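Local coordinates for oxidoreductase, 2OG-Fe oxygenase family protein, putative, expressed (Oryza sativa subsp. japonica, PDB 5XOI), which probably works, through this oxygenase domain, as an iron- and 2-oxoglutarate-dependent dioxygenase of the AlkB family, at residues D170-D175 and L196-V201; F166-V171 and K176-D181; G46-G51 and L126-T131; K62-N67 and D141-K146. All blocks are in the same frame, centred on the assembly; numbering follows the deposited sequence.

Interaction 1. Residues D170-D175 and L196-V201; sequences DVNDVD and LIFHGV. With MN (manganese (II) ion), chain C.
The F198 ring presents one face to the backbone of residues 170-172. Over that face sit the V171 carbonyl carbon, displaced toward the rim, and N172 N, 3.8 Å above the plane over the centre. The D170 carbonyl comes in obliquely, with its O 3.4 Å from F198 CD1, while N172 CB rests 3.6 Å from F198 CE2. With CG anti to the carbonyl carbon (chi1 -78°), the phenyl group is turned out of its strand toward this loop. A flat apolar ring suits the place, since it offers a broad surface to peptide groups without demanding polar partners. N172 is the centre of an inverse gamma turn, closed by a weak D173 N to V171 O bond, which turns the chain just after it has passed over the ring. The residue after F198, H199, sends its imidazole the other way, into the metal site. Its NE2 binds manganese at 2.2 Å, and its ND1 donates to I197 O at 2.9 Å, nearly in the ring plane. Histidine thus uses both nitrogens, and the second bond fixes the rotation of the ring about its CB-CG bond. H139, D141 and H199 form the metal triad of this double-stranded beta-helix fold. Strand 198-205 runs between strands 134-139 and 163-169, and residues 170-175 belong to the surface loop leading on to strand 178-182, with D170 salt-bridged to R10.

Interaction 2. Residues F166-V171 and K176-D181; sequences FLYGDV and KASKVD
A beta hairpin joins strand 163-169 to strand 178-182, at the edge of the smaller sheet of the double-stranded beta-helix. F166 with V180 and Y168 with S178 are antiparallel hydrogen-bonded pairs, with L167 and K179 as the non-hydrogen-bonded pair between them. Each hydrogen-bonded pair is closed by two backbone bonds, the shortest running from S178 N to Y168 O at 2.7 Å. The face bearing F166, Y168, S178 and V180 carries most of the side-chain packing and rests on M13 and L15 of strand 13-16. On it S178 CB sits over the Y168 ring in a CH-pi contact, 3.9 Å from the centroid. Chi1 of 58° places the ring between Y168's own backbone N and carbonyl carbon, folding it across the partner strand, where CE1 also meets V180 CG1 at 3.7 Å. A small serine leaves room for this broad ring. V180, beta-branched and suited to an extended strand, touches F166 through the same methyl, CG1. The end of F166 leaves the hairpin to line the metal and succinate site, nearest atoms about 4 Å from the ligand. On the other face L167 CD1 lies beside K179, 3.8 Å from its CG, which suits a lysine at an exposed position. Toward the turn, one water joins D170 N to K176 O. Another bridges the tyrosine's polar end to the neighbouring strand, 2.9 Å from Y168 OH and donating to K179 O.

Interaction 3. Residues G46-G51 and L126-T131; sequences GYRDGG and LVNFYT. With SIN (succinic acid), chain B.
R48 reaches from its loop to strand 124-131 in the 2-oxoglutarate pocket of the double-stranded beta-helix, and N128 meets it from the opposite direction. The firm part of the contact is a single bond, R48 NH1 to N128 OD1 at 2.8 Å, which leaves the guanidinium at its edge although the amide plane is turned 38° away. N128 ND2 in turn donates to N225, so both ends of the amide are held. Bends at chi2 and chi3 (-69° and -59°) curl the arginine chain into place. The looser part comprises the apolar side, where the two methyls of L126 lie against the guanidinium nitrogens, CD1 3.9 Å from R48 NH2, and the weak bond from R48 NH2 to succinate O4, at 3.3 Å. Arginine suits a pocket made for a dicarboxylate, of which succinate is the product. R223 also hydrogen-bonds the succinate, and at the ligand's far end Y130 OH donates to succinate O2 at 2.7 Å, with O2 near the plane of the tyrosine ring.

Interaction 4. Residues K62-N67 and D141-K146; sequences KNWDPN and DKDETK. With MN (manganese (II) ion), chain C.
W64 and D143 meet with the indole and carboxylate planes only 7° apart, although the acid is reached at the edge of the ring system. The indole N-H is the donor: W64 NE1 lies 2.5 Å from D143 OD2, a short bond whose exact length deserves caution. The approach to OD2 is on the anti side and somewhat out of the carboxylate plane, and the bond is bent rather than straight, with an N-H...O angle of 141°. Chi1 of -176° swings the indole away from the W64 backbone N, carrying NE1 across to the loop. Tryptophan suits this place because its large ring can be buried while an acid at the rim satisfies its one polar atom. Two residues earlier in the same loop, D141 faces the metal instead, as the acid of the His-X-Asp...His motif that H139 and H199 complete. Its OD1 binds manganese at 2.2 Å, and its OD2 accepts from a water that is itself a metal ligand, so both oxygens are engaged. W64 lies on strand 63-65, edge-to-face with Y71 and packed on M57 and C59 of strand 55-59, whereas D143 sits in the loop between strand 134-139 and helix 146-150.

Interactions 1 and 2 hold the same smaller sheet: residues 170 and 171 are common to both, and strands 163-169 and 198-205 are neighbours, with G200 O 2.9 Å from L167 N. Interaction 1 is a surface contact of an aromatic ring with backbone, whereas interaction 2 is regular strand pairing, partly buried. Interactions 3 and 4 are also partly buried but rest on single polar bonds between side chains, and they adjoin where R48 CD lies 4.1 Å from W64 CZ3. The metal unites interactions 1 and 4 through H199 and D141, while the succinate of interaction 3 reaches it directly, its O3 2.3 Å from manganese.

Interaction 1. Residues D170-D175 and L196-V201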
loop_
_atom_site.group_PDB
_atom_site.type_symbol
_atom_site.label_atom_id
_atom_site.label_comp_id
_atom_site.label_asym_id
_atom_site.label_seq_id
_atom_site.Cartn_x
_atom_site.Cartn_y
_atom_site.Cartn_z
ATOM N N ASP A 170 -11.600 -9.515 9.316
ATOM C CA ASP A 170 -12.883 -9.357 8.650
ATOM C C ASP A 170 -13.760 -8.281 9.275
ATOM O O ASP A 170 -14.801 -7.949 8.692
ATOM C CB ASP A 170 -13.651 -10.677 8.665
ATOM C CG ASP A 170 -12.939 -11.767 7.901
ATOM O OD1 ASP A 170 -12.499 -11.506 6.767
ATOM O OD2 ASP A 170 -12.815 -12.874 8.446
ATOM N N VAL A 171 -13.383 -7.743 10.438
ATOM C CA VAL A 171 -14.239 -6.828 11.187
ATOM C C VAL A 171 -13.402 -5.702 11.783
ATOM O O VAL A 171 -12.173 -5.771 11.865
ATOM C CB VAL A 171 -15.038 -7.532 12.314
ATOM C CG1 VAL A 171 -16.028 -8.524 11.746
ATOM C CG2 VAL A 171 -14.094 -8.172 13.333
ATOM N N ASN A 172 -14.102 -4.660 12.231
ATOM C CA ASN A 172 -13.479 -3.497 12.864
ATOM C C ASN A 172 -13.316 -3.741 14.369
ATOM O O ASN A 172 -13.939 -3.097 15.221
ATOM C CB ASN A 172 -14.318 -2.260 12.577
ATOM C CG ASN A 172 -13.755 -1.013 13.204
ATOM O OD1 ASN A 172 -12.542 -0.871 13.364
ATOM N ND2 ASN A 172 -14.640 -0.089 13.557
ATOM N N ASP A 173 -12.431 -4.687 14.687
ATOM C CA ASP A 173 -12.160 -5.054 16.077
ATOM C C ASP A 173 -10.800 -5.741 16.121
ATOM O O ASP A 173 -10.662 -6.860 15.613
ATOM C CB ASP A 173 -13.256 -5.974 16.618
ATOM C CG ASP A 173 -13.124 -6.238 18.126
ATOM O OD1 ASP A 173 -12.022 -6.025 18.688
ATOM O OD2 ASP A 173 -14.131 -6.655 18.759
ATOM N N VAL A 174 -9.818 -5.089 16.749
ATOM C CA VAL A 174 -8.462 -5.627 16.829
ATOM C C VAL A 174 -8.426 -6.993 17.502
ATOM O O VAL A 174 -7.505 -7.786 17.244
ATOM C CB VAL A 174 -7.539 -4.624 17.559
ATOM C CG1 VAL A 174 -7.854 -4.584 19.032
ATOM C CG2 VAL A 174 -6.080 -5.006 17.366
ATOM N N ASP A 175 -9.404 -7.300 18.359
ATOM C CA ASP A 175 -9.421 -8.607 19.006
ATOM C C ASP A 175 -9.610 -9.731 18.003
ATOM O O ASP A 175 -9.302 -10.887 18.316
ATOM C CB ASP A 175 -10.525 -8.697 20.061
ATOM C CG ASP A 175 -10.212 -7.886 21.311
ATOM O OD1 ASP A 175 -9.028 -7.574 21.580
ATOM O OD2 ASP A 175 -11.163 -7.555 22.031
ATOM N N LEU A 196 -11.878 -6.694 0.650
ATOM C CA LEU A 196 -12.518 -5.804 1.609
ATOM C C LEU A 196 -12.106 -6.098 3.054
ATOM O O LEU A 196 -12.857 -5.801 3.985
ATOM C CB LEU A 196 -14.037 -5.878 1.451
ATOM C CG LEU A 196 -14.533 -5.154 0.193
ATOM C CD1 LEU A 196 -16.058 -5.175 0.101
ATOM C CD2 LEU A 196 -14.012 -3.717 0.189
ATOM N N ILE A 197 -10.914 -6.662 3.268
ATOM C CA ILE A 197 -10.459 -6.865 4.639
ATOM C C ILE A 197 -10.359 -5.523 5.350
ATOM O O ILE A 197 -10.003 -4.494 4.758
ATOM C CB ILE A 197 -9.112 -7.609 4.692
ATOM C CG1 ILE A 197 -8.053 -6.900 3.830
ATOM C CG2 ILE A 197 -9.303 -9.071 4.303
ATOM C CD1 ILE A 197 -6.620 -7.409 4.065
ATOM N N PHE A 198 -10.698 -5.527 6.629
ATOM C CA PHE A 198 -10.310 -4.430 7.500
ATOM C C PHE A 198 -8.810 -4.522 7.766
ATOM O O PHE A 198 -8.270 -5.607 7.975
ATOM C CB PHE A 198 -11.086 -4.491 8.818
ATOM C CG PHE A 198 -12.501 -3.973 8.728
ATOM C CD1 PHE A 198 -13.530 -4.806 8.297
ATOM C CD2 PHE A 198 -12.809 -2.669 9.094
ATOM C CE1 PHE A 198 -14.836 -4.344 8.212
ATOM C CE2 PHE A 198 -14.127 -2.189 9.014
ATOM C CZ PHE A 198 -15.136 -3.023 8.573
ATOM N N HIS A 199 -8.124 -3.384 7.771
ATOM C CA HIS A 199 -6.670 -3.443 7.900
ATOM C C HIS A 199 -6.153 -2.103 8.403
ATOM O O HIS A 199 -6.851 -1.084 8.374
ATOM C CB HIS A 199 -5.994 -3.815 6.571
ATOM C CG HIS A 199 -6.323 -2.873 5.461
ATOM N ND1 HIS A 199 -7.500 -2.956 4.745
ATOM C CD2 HIS A 199 -5.667 -1.788 4.989
ATOM C CE1 HIS A 199 -7.540 -1.974 3.864
ATOM N NE2 HIS A 199 -6.445 -1.248 3.998
ATOM N N GLY A 200 -4.921 -2.123 8.894
ATOM C CA GLY A 200 -4.330 -0.892 9.391
ATOM C C GLY A 200 -2.922 -1.138 9.886
ATOM O O GLY A 200 -2.373 -2.239 9.757
ATOM N N VAL A 201 -2.342 -0.091 10.470
ATOM C CA VAL A 201 -0.957 -0.130 10.931
ATOM C C VAL A 201 -0.989 0.185 12.422
ATOM O O VAL A 201 -1.348 1.302 12.820
ATOM C CB VAL A 201 -0.052 0.846 10.163
ATOM C CG1 VAL A 201 1.331 0.904 10.821
ATOM C CG2 VAL A 201 0.112 0.401 8.708
HETATM MN MN MN C . -6.194 0.839 3.309
HETATM O O HOH W 1 -4.840 0.122 1.558
#

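Interaction 2. Residues F166-V171 and K176-D181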
loop_
_atom_site.group_PDB
_atom_site.type_symbol
_atom_site.label_atom_id
_atom_site.label_comp_id
_atom_site.label_asym_id
_atom_site.label_seq_id
_atom_site.Cartn_x
_atom_site.Cartn_y
_atom_site.Cartn_z
ATOM N N PHE A 166 1.259 -4.763 10.803
ATOM C CA PHE A 166 0.087 -4.594 9.944
ATOM C C PHE A 166 -1.020 -5.513 10.443
ATOM O O PHE A 166 -0.807 -6.720 10.594
ATOM C CB PHE A 166 0.455 -4.903 8.485
ATOM C CG PHE A 166 -0.666 -4.706 7.492
ATOM C CD1 PHE A 166 -0.951 -3.443 6.978
ATOM C CD2 PHE A 166 -1.401 -5.794 7.025
ATOM C CE1 PHE A 166 -1.957 -3.260 6.046
ATOM C CE2 PHE A 166 -2.417 -5.610 6.078
ATOM C CZ PHE A 166 -2.692 -4.345 5.595
ATOM N N LEU A 167 -2.192 -4.939 10.728
ATOM C CA LEU A 167 -3.331 -5.705 11.213
ATOM C C LEU A 167 -4.283 -5.981 10.059
ATOM O O LEU A 167 -4.467 -5.126 9.185
ATOM C CB LEU A 167 -4.083 -4.945 12.313
ATOM C CG LEU A 167 -3.634 -5.041 13.775
ATOM C CD1 LEU A 167 -2.137 -5.137 13.946
ATOM C CD2 LEU A 167 -4.189 -3.858 14.551
ATOM N N TYR A 168 -4.913 -7.156 10.068
ATOM C CA TYR A 168 -5.924 -7.443 9.056
ATOM C C TYR A 168 -6.944 -8.444 9.587
ATOM O O TYR A 168 -6.617 -9.324 10.391
ATOM C CB TYR A 168 -5.302 -7.974 7.752
ATOM C CG TYR A 168 -4.466 -9.223 7.903
ATOM C CD1 TYR A 168 -3.140 -9.152 8.327
ATOM C CD2 TYR A 168 -4.993 -10.474 7.586
ATOM C CE1 TYR A 168 -2.361 -10.310 8.449
ATOM C CE2 TYR A 168 -4.230 -11.633 7.710
ATOM C CZ TYR A 168 -2.922 -11.547 8.143
ATOM O OH TYR A 168 -2.178 -12.706 8.264
ATOM N N GLY A 169 -8.183 -8.301 9.126
ATOM C CA GLY A 169 -9.239 -9.188 9.570
ATOM C C GLY A 169 -10.539 -8.850 8.881
ATOM O O GLY A 169 -10.588 -8.010 7.981
ATOM N N ASP A 170 -11.600 -9.515 9.316
ATOM C CA ASP A 170 -12.883 -9.357 8.650
ATOM C C ASP A 170 -13.760 -8.281 9.275
ATOM O O ASP A 170 -14.801 -7.949 8.692
ATOM C CB ASP A 170 -13.651 -10.677 8.665
ATOM C CG ASP A 170 -12.939 -11.767 7.901
ATOM O OD1 ASP A 170 -12.499 -11.506 6.767
ATOM O OD2 ASP A 170 -12.815 -12.874 8.446
ATOM N N VAL A 171 -13.383 -7.743 10.438
ATOM C CA VAL A 171 -14.239 -6.828 11.187
ATOM C C VAL A 171 -13.402 -5.702 11.783
ATOM O O VAL A 171 -12.173 -5.771 11.865
ATOM C CB VAL A 171 -15.038 -7.532 12.314
ATOM C CG1 VAL A 171 -16.028 -8.524 11.746
ATOM C CG2 VAL A 171 -14.094 -8.172 13.333
ATOM N N LYS A 176 -10.114 -9.422 16.808
ATOM C CA LYS A 176 -10.327 -10.417 15.770
ATOM C C LYS A 176 -9.339 -10.263 14.626
ATOM O O LYS A 176 -9.500 -10.915 13.587
ATOM C CB LYS A 176 -11.760 -10.327 15.239
ATOM C CG LYS A 176 -12.817 -10.622 16.277
ATOM C CD LYS A 176 -12.756 -12.075 16.691
ATOM C CE LYS A 176 -13.799 -12.383 17.740
ATOM N NZ LYS A 176 -13.666 -13.776 18.229
ATOM N N ALA A 177 -8.322 -9.427 14.791
ATOM C CA ALA A 177 -7.374 -9.157 13.723
ATOM C C ALA A 177 -6.168 -10.080 13.838
ATOM O O ALA A 177 -5.790 -10.502 14.933
ATOM C CB ALA A 177 -6.913 -7.700 13.767
ATOM N N SER A 178 -5.582 -10.402 12.689
ATOM C CA SER A 178 -4.274 -11.044 12.617
ATOM C C SER A 178 -3.203 -9.969 12.428
ATOM O O SER A 178 -3.499 -8.841 12.031
ATOM C CB SER A 178 -4.221 -12.037 11.457
ATOM O OG SER A 178 -5.199 -13.059 11.595
ATOM N N LYS A 179 -1.944 -10.339 12.694
ATOM C CA LYS A 179 -0.811 -9.422 12.554
ATOM C C LYS A 179 0.254 -10.030 11.649
ATOM O O LYS A 179 0.575 -11.216 11.766
ATOM C CB LYS A 179 -0.164 -9.085 13.917
ATOM C CG LYS A 179 -1.121 -8.670 15.033
ATOM C CD LYS A 179 -0.406 -8.657 16.392
ATOM C CE LYS A 179 -1.373 -8.422 17.550
ATOM N NZ LYS A 179 -0.718 -8.598 18.877
ATOM N N VAL A 180 0.809 -9.213 10.752
ATOM C CA VAL A 180 2.005 -9.575 9.997
ATOM C C VAL A 180 2.919 -8.359 9.955
ATOM O O VAL A 180 2.459 -7.218 9.872
ATOM C CB VAL A 180 1.679 -10.064 8.566
ATOM C CG1 VAL A 180 1.046 -8.949 7.715
ATOM C CG2 VAL A 180 2.929 -10.616 7.897
ATOM N N ASP A 181 4.226 -8.602 10.031
ATOM C CA ASP A 181 5.182 -7.517 9.870
ATOM C C ASP A 181 5.432 -7.249 8.391
ATOM O O ASP A 181 5.751 -8.170 7.624
ATOM C CB ASP A 181 6.505 -7.836 10.560
ATOM C CG ASP A 181 6.423 -7.749 12.072
ATOM O OD1 ASP A 181 5.410 -7.275 12.630
ATOM O OD2 ASP A 181 7.407 -8.165 12.710
HETATM O O HOH W 2 -0.539 -13.530 10.475
HETATM O O HOH W 3 -11.370 -11.371 11.483
#

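Interaction 3. Residues G46-G51 and L126-T131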
loop_
_atom_site.group_PDB
_atom_site.type_symbol
_atom_site.label_atom_id
_atom_site.label_comp_id
_atom_site.label_asym_id
_atom_site.label_seq_id
_atom_site.Cartn_x
_atom_site.Cartn_y
_atom_site.Cartn_z
ATOM N N GLY A 46 -6.670 15.815 7.555
ATOM C CA GLY A 46 -7.491 16.086 8.721
ATOM C C GLY A 46 -8.285 14.875 9.173
ATOM O O GLY A 46 -8.629 14.762 10.353
ATOM N N TYR A 47 -8.544 13.941 8.261
ATOM C CA TYR A 47 -9.381 12.773 8.513
ATOM C C TYR A 47 -8.814 11.565 7.787
ATOM O O TYR A 47 -8.490 11.656 6.601
ATOM C CB TYR A 47 -10.820 13.013 8.027
ATOM C CG TYR A 47 -11.580 11.717 7.780
ATOM C CD1 TYR A 47 -11.896 10.879 8.834
ATOM C CD2 TYR A 47 -11.973 11.340 6.499
ATOM C CE1 TYR A 47 -12.588 9.690 8.630
ATOM C CE2 TYR A 47 -12.660 10.152 6.280
ATOM C CZ TYR A 47 -12.965 9.334 7.355
ATOM O OH TYR A 47 -13.641 8.155 7.167
ATOM N N ARG A 48 -8.716 10.431 8.493
ATOM C CA ARG A 48 -8.552 9.129 7.860
ATOM C C ARG A 48 -9.506 8.143 8.509
ATOM O O ARG A 48 -9.655 8.127 9.734
ATOM C CB ARG A 48 -7.110 8.595 7.967
ATOM C CG ARG A 48 -6.068 9.385 7.147
ATOM C CD ARG A 48 -6.239 9.211 5.620
ATOM N NE ARG A 48 -6.136 7.809 5.231
ATOM C CZ ARG A 48 -5.071 7.235 4.672
ATOM N NH1 ARG A 48 -3.987 7.945 4.360
ATOM N NH2 ARG A 48 -5.113 5.939 4.404
ATOM N N ASP A 49 -10.149 7.325 7.681
ATOM C CA ASP A 49 -11.015 6.266 8.191
ATOM C C ASP A 49 -10.218 5.357 9.112
ATOM O O ASP A 49 -9.216 4.756 8.696
ATOM C CB ASP A 49 -11.609 5.473 7.028
ATOM C CG ASP A 49 -12.753 4.562 7.447
ATOM O OD1 ASP A 49 -13.172 4.551 8.624
ATOM O OD2 ASP A 49 -13.262 3.849 6.567
ATOM N N GLY A 50 -10.655 5.279 10.376
ATOM C CA GLY A 50 -9.962 4.511 11.393
ATOM C C GLY A 50 -9.095 5.337 12.315
ATOM O O GLY A 50 -8.615 4.816 13.332
ATOM N N GLY A 51 -8.900 6.613 12.011
ATOM C CA GLY A 51 -7.994 7.425 12.792
ATOM C C GLY A 51 -6.547 7.213 12.382
ATOM O O GLY A 51 -6.191 6.259 11.692
ATOM N N LEU A 126 -1.761 5.822 -3.294
ATOM C CA LEU A 126 -1.728 6.555 -2.042
ATOM C C LEU A 126 -0.340 6.376 -1.438
ATOM O O LEU A 126 0.067 5.248 -1.141
ATOM C CB LEU A 126 -2.809 6.045 -1.092
ATOM C CG LEU A 126 -3.507 7.068 -0.204
ATOM C CD1 LEU A 126 -4.629 6.397 0.561
ATOM C CD2 LEU A 126 -2.513 7.696 0.755
ATOM N N VAL A 127 0.379 7.480 -1.260
ATOM C CA VAL A 127 1.695 7.481 -0.633
ATOM C C VAL A 127 1.527 7.966 0.803
ATOM O O VAL A 127 1.205 9.138 1.036
ATOM C CB VAL A 127 2.684 8.366 -1.403
ATOM C CG1 VAL A 127 4.103 8.204 -0.833
ATOM C CG2 VAL A 127 2.642 8.020 -2.882
ATOM N N ASN A 128 1.743 7.067 1.764
ATOM C CA ASN A 128 1.640 7.362 3.192
ATOM C C ASN A 128 3.039 7.430 3.782
ATOM O O ASN A 128 3.834 6.503 3.594
ATOM C CB ASN A 128 0.860 6.267 3.934
ATOM C CG ASN A 128 -0.589 6.175 3.505
ATOM O OD1 ASN A 128 -1.374 7.097 3.750
ATOM N ND2 ASN A 128 -0.964 5.049 2.874
ATOM N N PHE A 129 3.336 8.484 4.535
ATOM C CA PHE A 129 4.576 8.509 5.296
ATOM C C PHE A 129 4.264 8.566 6.788
ATOM O O PHE A 129 3.540 9.460 7.244
ATOM C CB PHE A 129 5.483 9.667 4.917
ATOM C CG PHE A 129 6.762 9.646 5.695
ATOM C CD1 PHE A 129 7.663 8.620 5.495
ATOM C CD2 PHE A 129 7.015 10.583 6.683
ATOM C CE1 PHE A 129 8.825 8.555 6.224
ATOM C CE2 PHE A 129 8.183 10.517 7.417
ATOM C CZ PHE A 129 9.076 9.497 7.188
ATOM N N TYR A 130 4.817 7.611 7.535
ATOM C CA TYR A 130 4.675 7.497 8.980
ATOM C C TYR A 130 6.011 7.831 9.620
ATOM O O TYR A 130 7.026 7.246 9.243
ATOM C CB TYR A 130 4.307 6.061 9.391
ATOM C CG TYR A 130 3.065 5.452 8.776
ATOM C CD1 TYR A 130 3.087 4.937 7.491
ATOM C CD2 TYR A 130 1.883 5.370 9.502
ATOM C CE1 TYR A 130 1.948 4.357 6.929
ATOM C CE2 TYR A 130 0.738 4.798 8.955
ATOM C CZ TYR A 130 0.780 4.290 7.675
ATOM O OH TYR A 130 -0.363 3.718 7.159
ATOM N N THR A 131 6.025 8.735 10.598
ATOM C CA THR A 131 7.206 8.827 11.451
ATOM C C THR A 131 7.152 7.693 12.479
ATOM O O THR A 131 6.293 6.806 12.418
ATOM C CB THR A 131 7.317 10.206 12.092
ATOM O OG1 THR A 131 6.103 10.525 12.775
ATOM C CG2 THR A 131 7.564 11.251 11.017
HETATM C C1 SIN B . -0.051 0.807 5.098
HETATM O O1 SIN B . 0.574 -0.269 4.936
HETATM O O2 SIN B . 0.588 1.823 5.467
HETATM C C2 SIN B . -1.551 0.854 4.866
HETATM C C3 SIN B . -1.991 2.121 4.120
HETATM C C4 SIN B . -3.480 2.039 3.875
HETATM O O3 SIN B . -4.083 0.988 4.210
HETATM O O4 SIN B . -4.120 3.011 3.355
#

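Interaction 4. Residues K62-N67 and D141-K146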
loop_
_atom_site.group_PDB
_atom_site.type_symbol
_atom_site.label_atom_id
_atom_site.label_comp_id
_atom_site.label_asym_id
_atom_site.label_seq_id
_atom_site.Cartn_x
_atom_site.Cartn_y
_atom_site.Cartn_z
ATOM N N LYS A 62 -4.941 9.630 -9.590
ATOM C CA LYS A 62 -6.127 10.288 -9.069
ATOM C C LYS A 62 -5.917 10.662 -7.604
ATOM O O LYS A 62 -5.104 10.070 -6.894
ATOM C CB LYS A 62 -7.351 9.381 -9.220
ATOM C CG LYS A 62 -8.123 9.586 -10.518
ATOM C CD LYS A 62 -7.358 9.074 -11.739
ATOM C CE LYS A 62 -7.975 9.562 -13.062
ATOM N NZ LYS A 62 -7.554 10.941 -13.467
ATOM N N ASN A 63 -6.667 11.655 -7.147
ATOM C CA ASN A 63 -6.563 12.104 -5.767
ATOM C C ASN A 63 -7.702 11.544 -4.928
ATOM O O ASN A 63 -8.861 11.558 -5.353
ATOM C CB ASN A 63 -6.578 13.630 -5.691
ATOM C CG ASN A 63 -6.380 14.128 -4.291
ATOM O OD1 ASN A 63 -5.319 13.922 -3.701
ATOM N ND2 ASN A 63 -7.399 14.794 -3.738
ATOM N N TRP A 64 -7.368 11.057 -3.729
ATOM C CA TRP A 64 -8.366 10.714 -2.714
ATOM C C TRP A 64 -8.440 11.864 -1.717
ATOM O O TRP A 64 -7.448 12.166 -1.044
ATOM C CB TRP A 64 -8.026 9.403 -1.985
ATOM C CG TRP A 64 -9.107 8.995 -1.006
ATOM C CD1 TRP A 64 -10.210 8.241 -1.284
ATOM C CD2 TRP A 64 -9.209 9.354 0.387
ATOM N NE1 TRP A 64 -10.984 8.094 -0.156
ATOM C CE2 TRP A 64 -10.393 8.766 0.883
ATOM C CE3 TRP A 64 -8.410 10.102 1.261
ATOM C CZ2 TRP A 64 -10.805 8.908 2.217
ATOM C CZ3 TRP A 64 -8.817 10.241 2.591
ATOM C CH2 TRP A 64 -10.007 9.650 3.051
ATOM N N ASP A 65 -9.620 12.495 -1.607
ATOM C CA ASP A 65 -9.746 13.695 -0.776
ATOM C C ASP A 65 -10.311 13.334 0.591
ATOM O O ASP A 65 -11.394 12.740 0.663
ATOM C CB ASP A 65 -10.663 14.715 -1.425
ATOM C CG ASP A 65 -10.971 15.882 -0.507
ATOM O OD1 ASP A 65 -10.057 16.319 0.228
ATOM O OD2 ASP A 65 -12.123 16.348 -0.509
ATOM N N PRO A 66 -9.646 13.713 1.692
ATOM C CA PRO A 66 -10.198 13.354 3.014
ATOM C C PRO A 66 -11.483 14.089 3.343
ATOM O O PRO A 66 -12.428 13.474 3.855
ATOM C CB PRO A 66 -9.065 13.720 3.983
ATOM N N ASN A 67 -11.547 15.391 3.055
ATOM C CA ASN A 67 -12.712 16.184 3.439
ATOM C C ASN A 67 -13.993 15.644 2.803
ATOM O O ASN A 67 -15.044 15.589 3.456
ATOM C CB ASN A 67 -12.487 17.653 3.060
ATOM C CG ASN A 67 -13.596 18.570 3.561
ATOM O OD1 ASN A 67 -13.754 18.775 4.768
ATOM N ND2 ASN A 67 -14.359 19.136 2.633
ATOM N N ASP A 141 -10.750 -0.573 2.360
ATOM C CA ASP A 141 -10.549 0.223 1.146
ATOM C C ASP A 141 -11.844 0.118 0.354
ATOM O O ASP A 141 -12.006 -0.741 -0.512
ATOM C CB ASP A 141 -9.358 -0.280 0.339
ATOM C CG ASP A 141 -8.019 0.100 0.964
ATOM O OD1 ASP A 141 -7.986 0.764 2.031
ATOM O OD2 ASP A 141 -6.987 -0.271 0.373
ATOM N N LYS A 142 -12.794 0.996 0.666
ATOM C CA LYS A 142 -14.146 0.856 0.142
ATOM C C LYS A 142 -14.573 2.033 -0.723
ATOM O O LYS A 142 -15.767 2.167 -1.009
ATOM C CB LYS A 142 -15.123 0.676 1.305
ATOM C CG LYS A 142 -15.132 1.871 2.254
ATOM C CD LYS A 142 -15.988 1.612 3.487
ATOM C CE LYS A 142 -16.103 2.863 4.343
ATOM N NZ LYS A 142 -17.303 2.794 5.228
ATOM N N ASP A 143 -13.640 2.890 -1.150
ATOM C CA ASP A 143 -14.001 4.099 -1.888
ATOM C C ASP A 143 -13.871 3.959 -3.403
ATOM O O ASP A 143 -14.246 4.892 -4.125
ATOM C CB ASP A 143 -13.147 5.283 -1.415
ATOM C CG ASP A 143 -13.410 5.654 0.041
ATOM O OD1 ASP A 143 -14.501 5.323 0.560
ATOM O OD2 ASP A 143 -12.522 6.279 0.667
ATOM N N GLU A 144 -13.344 2.837 -3.899
ATOM C CA GLU A 144 -13.300 2.576 -5.334
ATOM C C GLU A 144 -14.708 2.285 -5.873
ATOM O O GLU A 144 -15.646 2.016 -5.119
ATOM C CB GLU A 144 -12.365 1.403 -5.625
ATOM N N THR A 145 -14.853 2.326 -7.202
ATOM C CA THR A 145 -16.172 2.142 -7.804
ATOM C C THR A 145 -16.689 0.726 -7.550
ATOM O O THR A 145 -15.918 -0.215 -7.335
ATOM C CB THR A 145 -16.144 2.439 -9.310
ATOM O OG1 THR A 145 -15.390 1.442 -10.018
ATOM C CG2 THR A 145 -15.545 3.804 -9.571
ATOM N N LYS A 146 -18.017 0.581 -7.556
ATOM C CA LYS A 146 -18.608 -0.723 -7.271
ATOM C C LYS A 146 -18.134 -1.820 -8.221
ATOM O O LYS A 146 -17.853 -2.929 -7.734
ATOM C CB LYS A 146 -20.141 -0.619 -7.273
ATOM C CG LYS A 146 -20.718 -0.081 -5.966
ATOM C CD LYS A 146 -22.237 -0.209 -5.923
ATOM C CE LYS A 146 -22.679 -1.665 -5.848
ATOM N NZ LYS A 146 -24.145 -1.792 -5.611
HETATM MN MN MN C . -6.194 0.839 3.309
HETATM O O HOH W 1 -4.840 0.122 1.558
#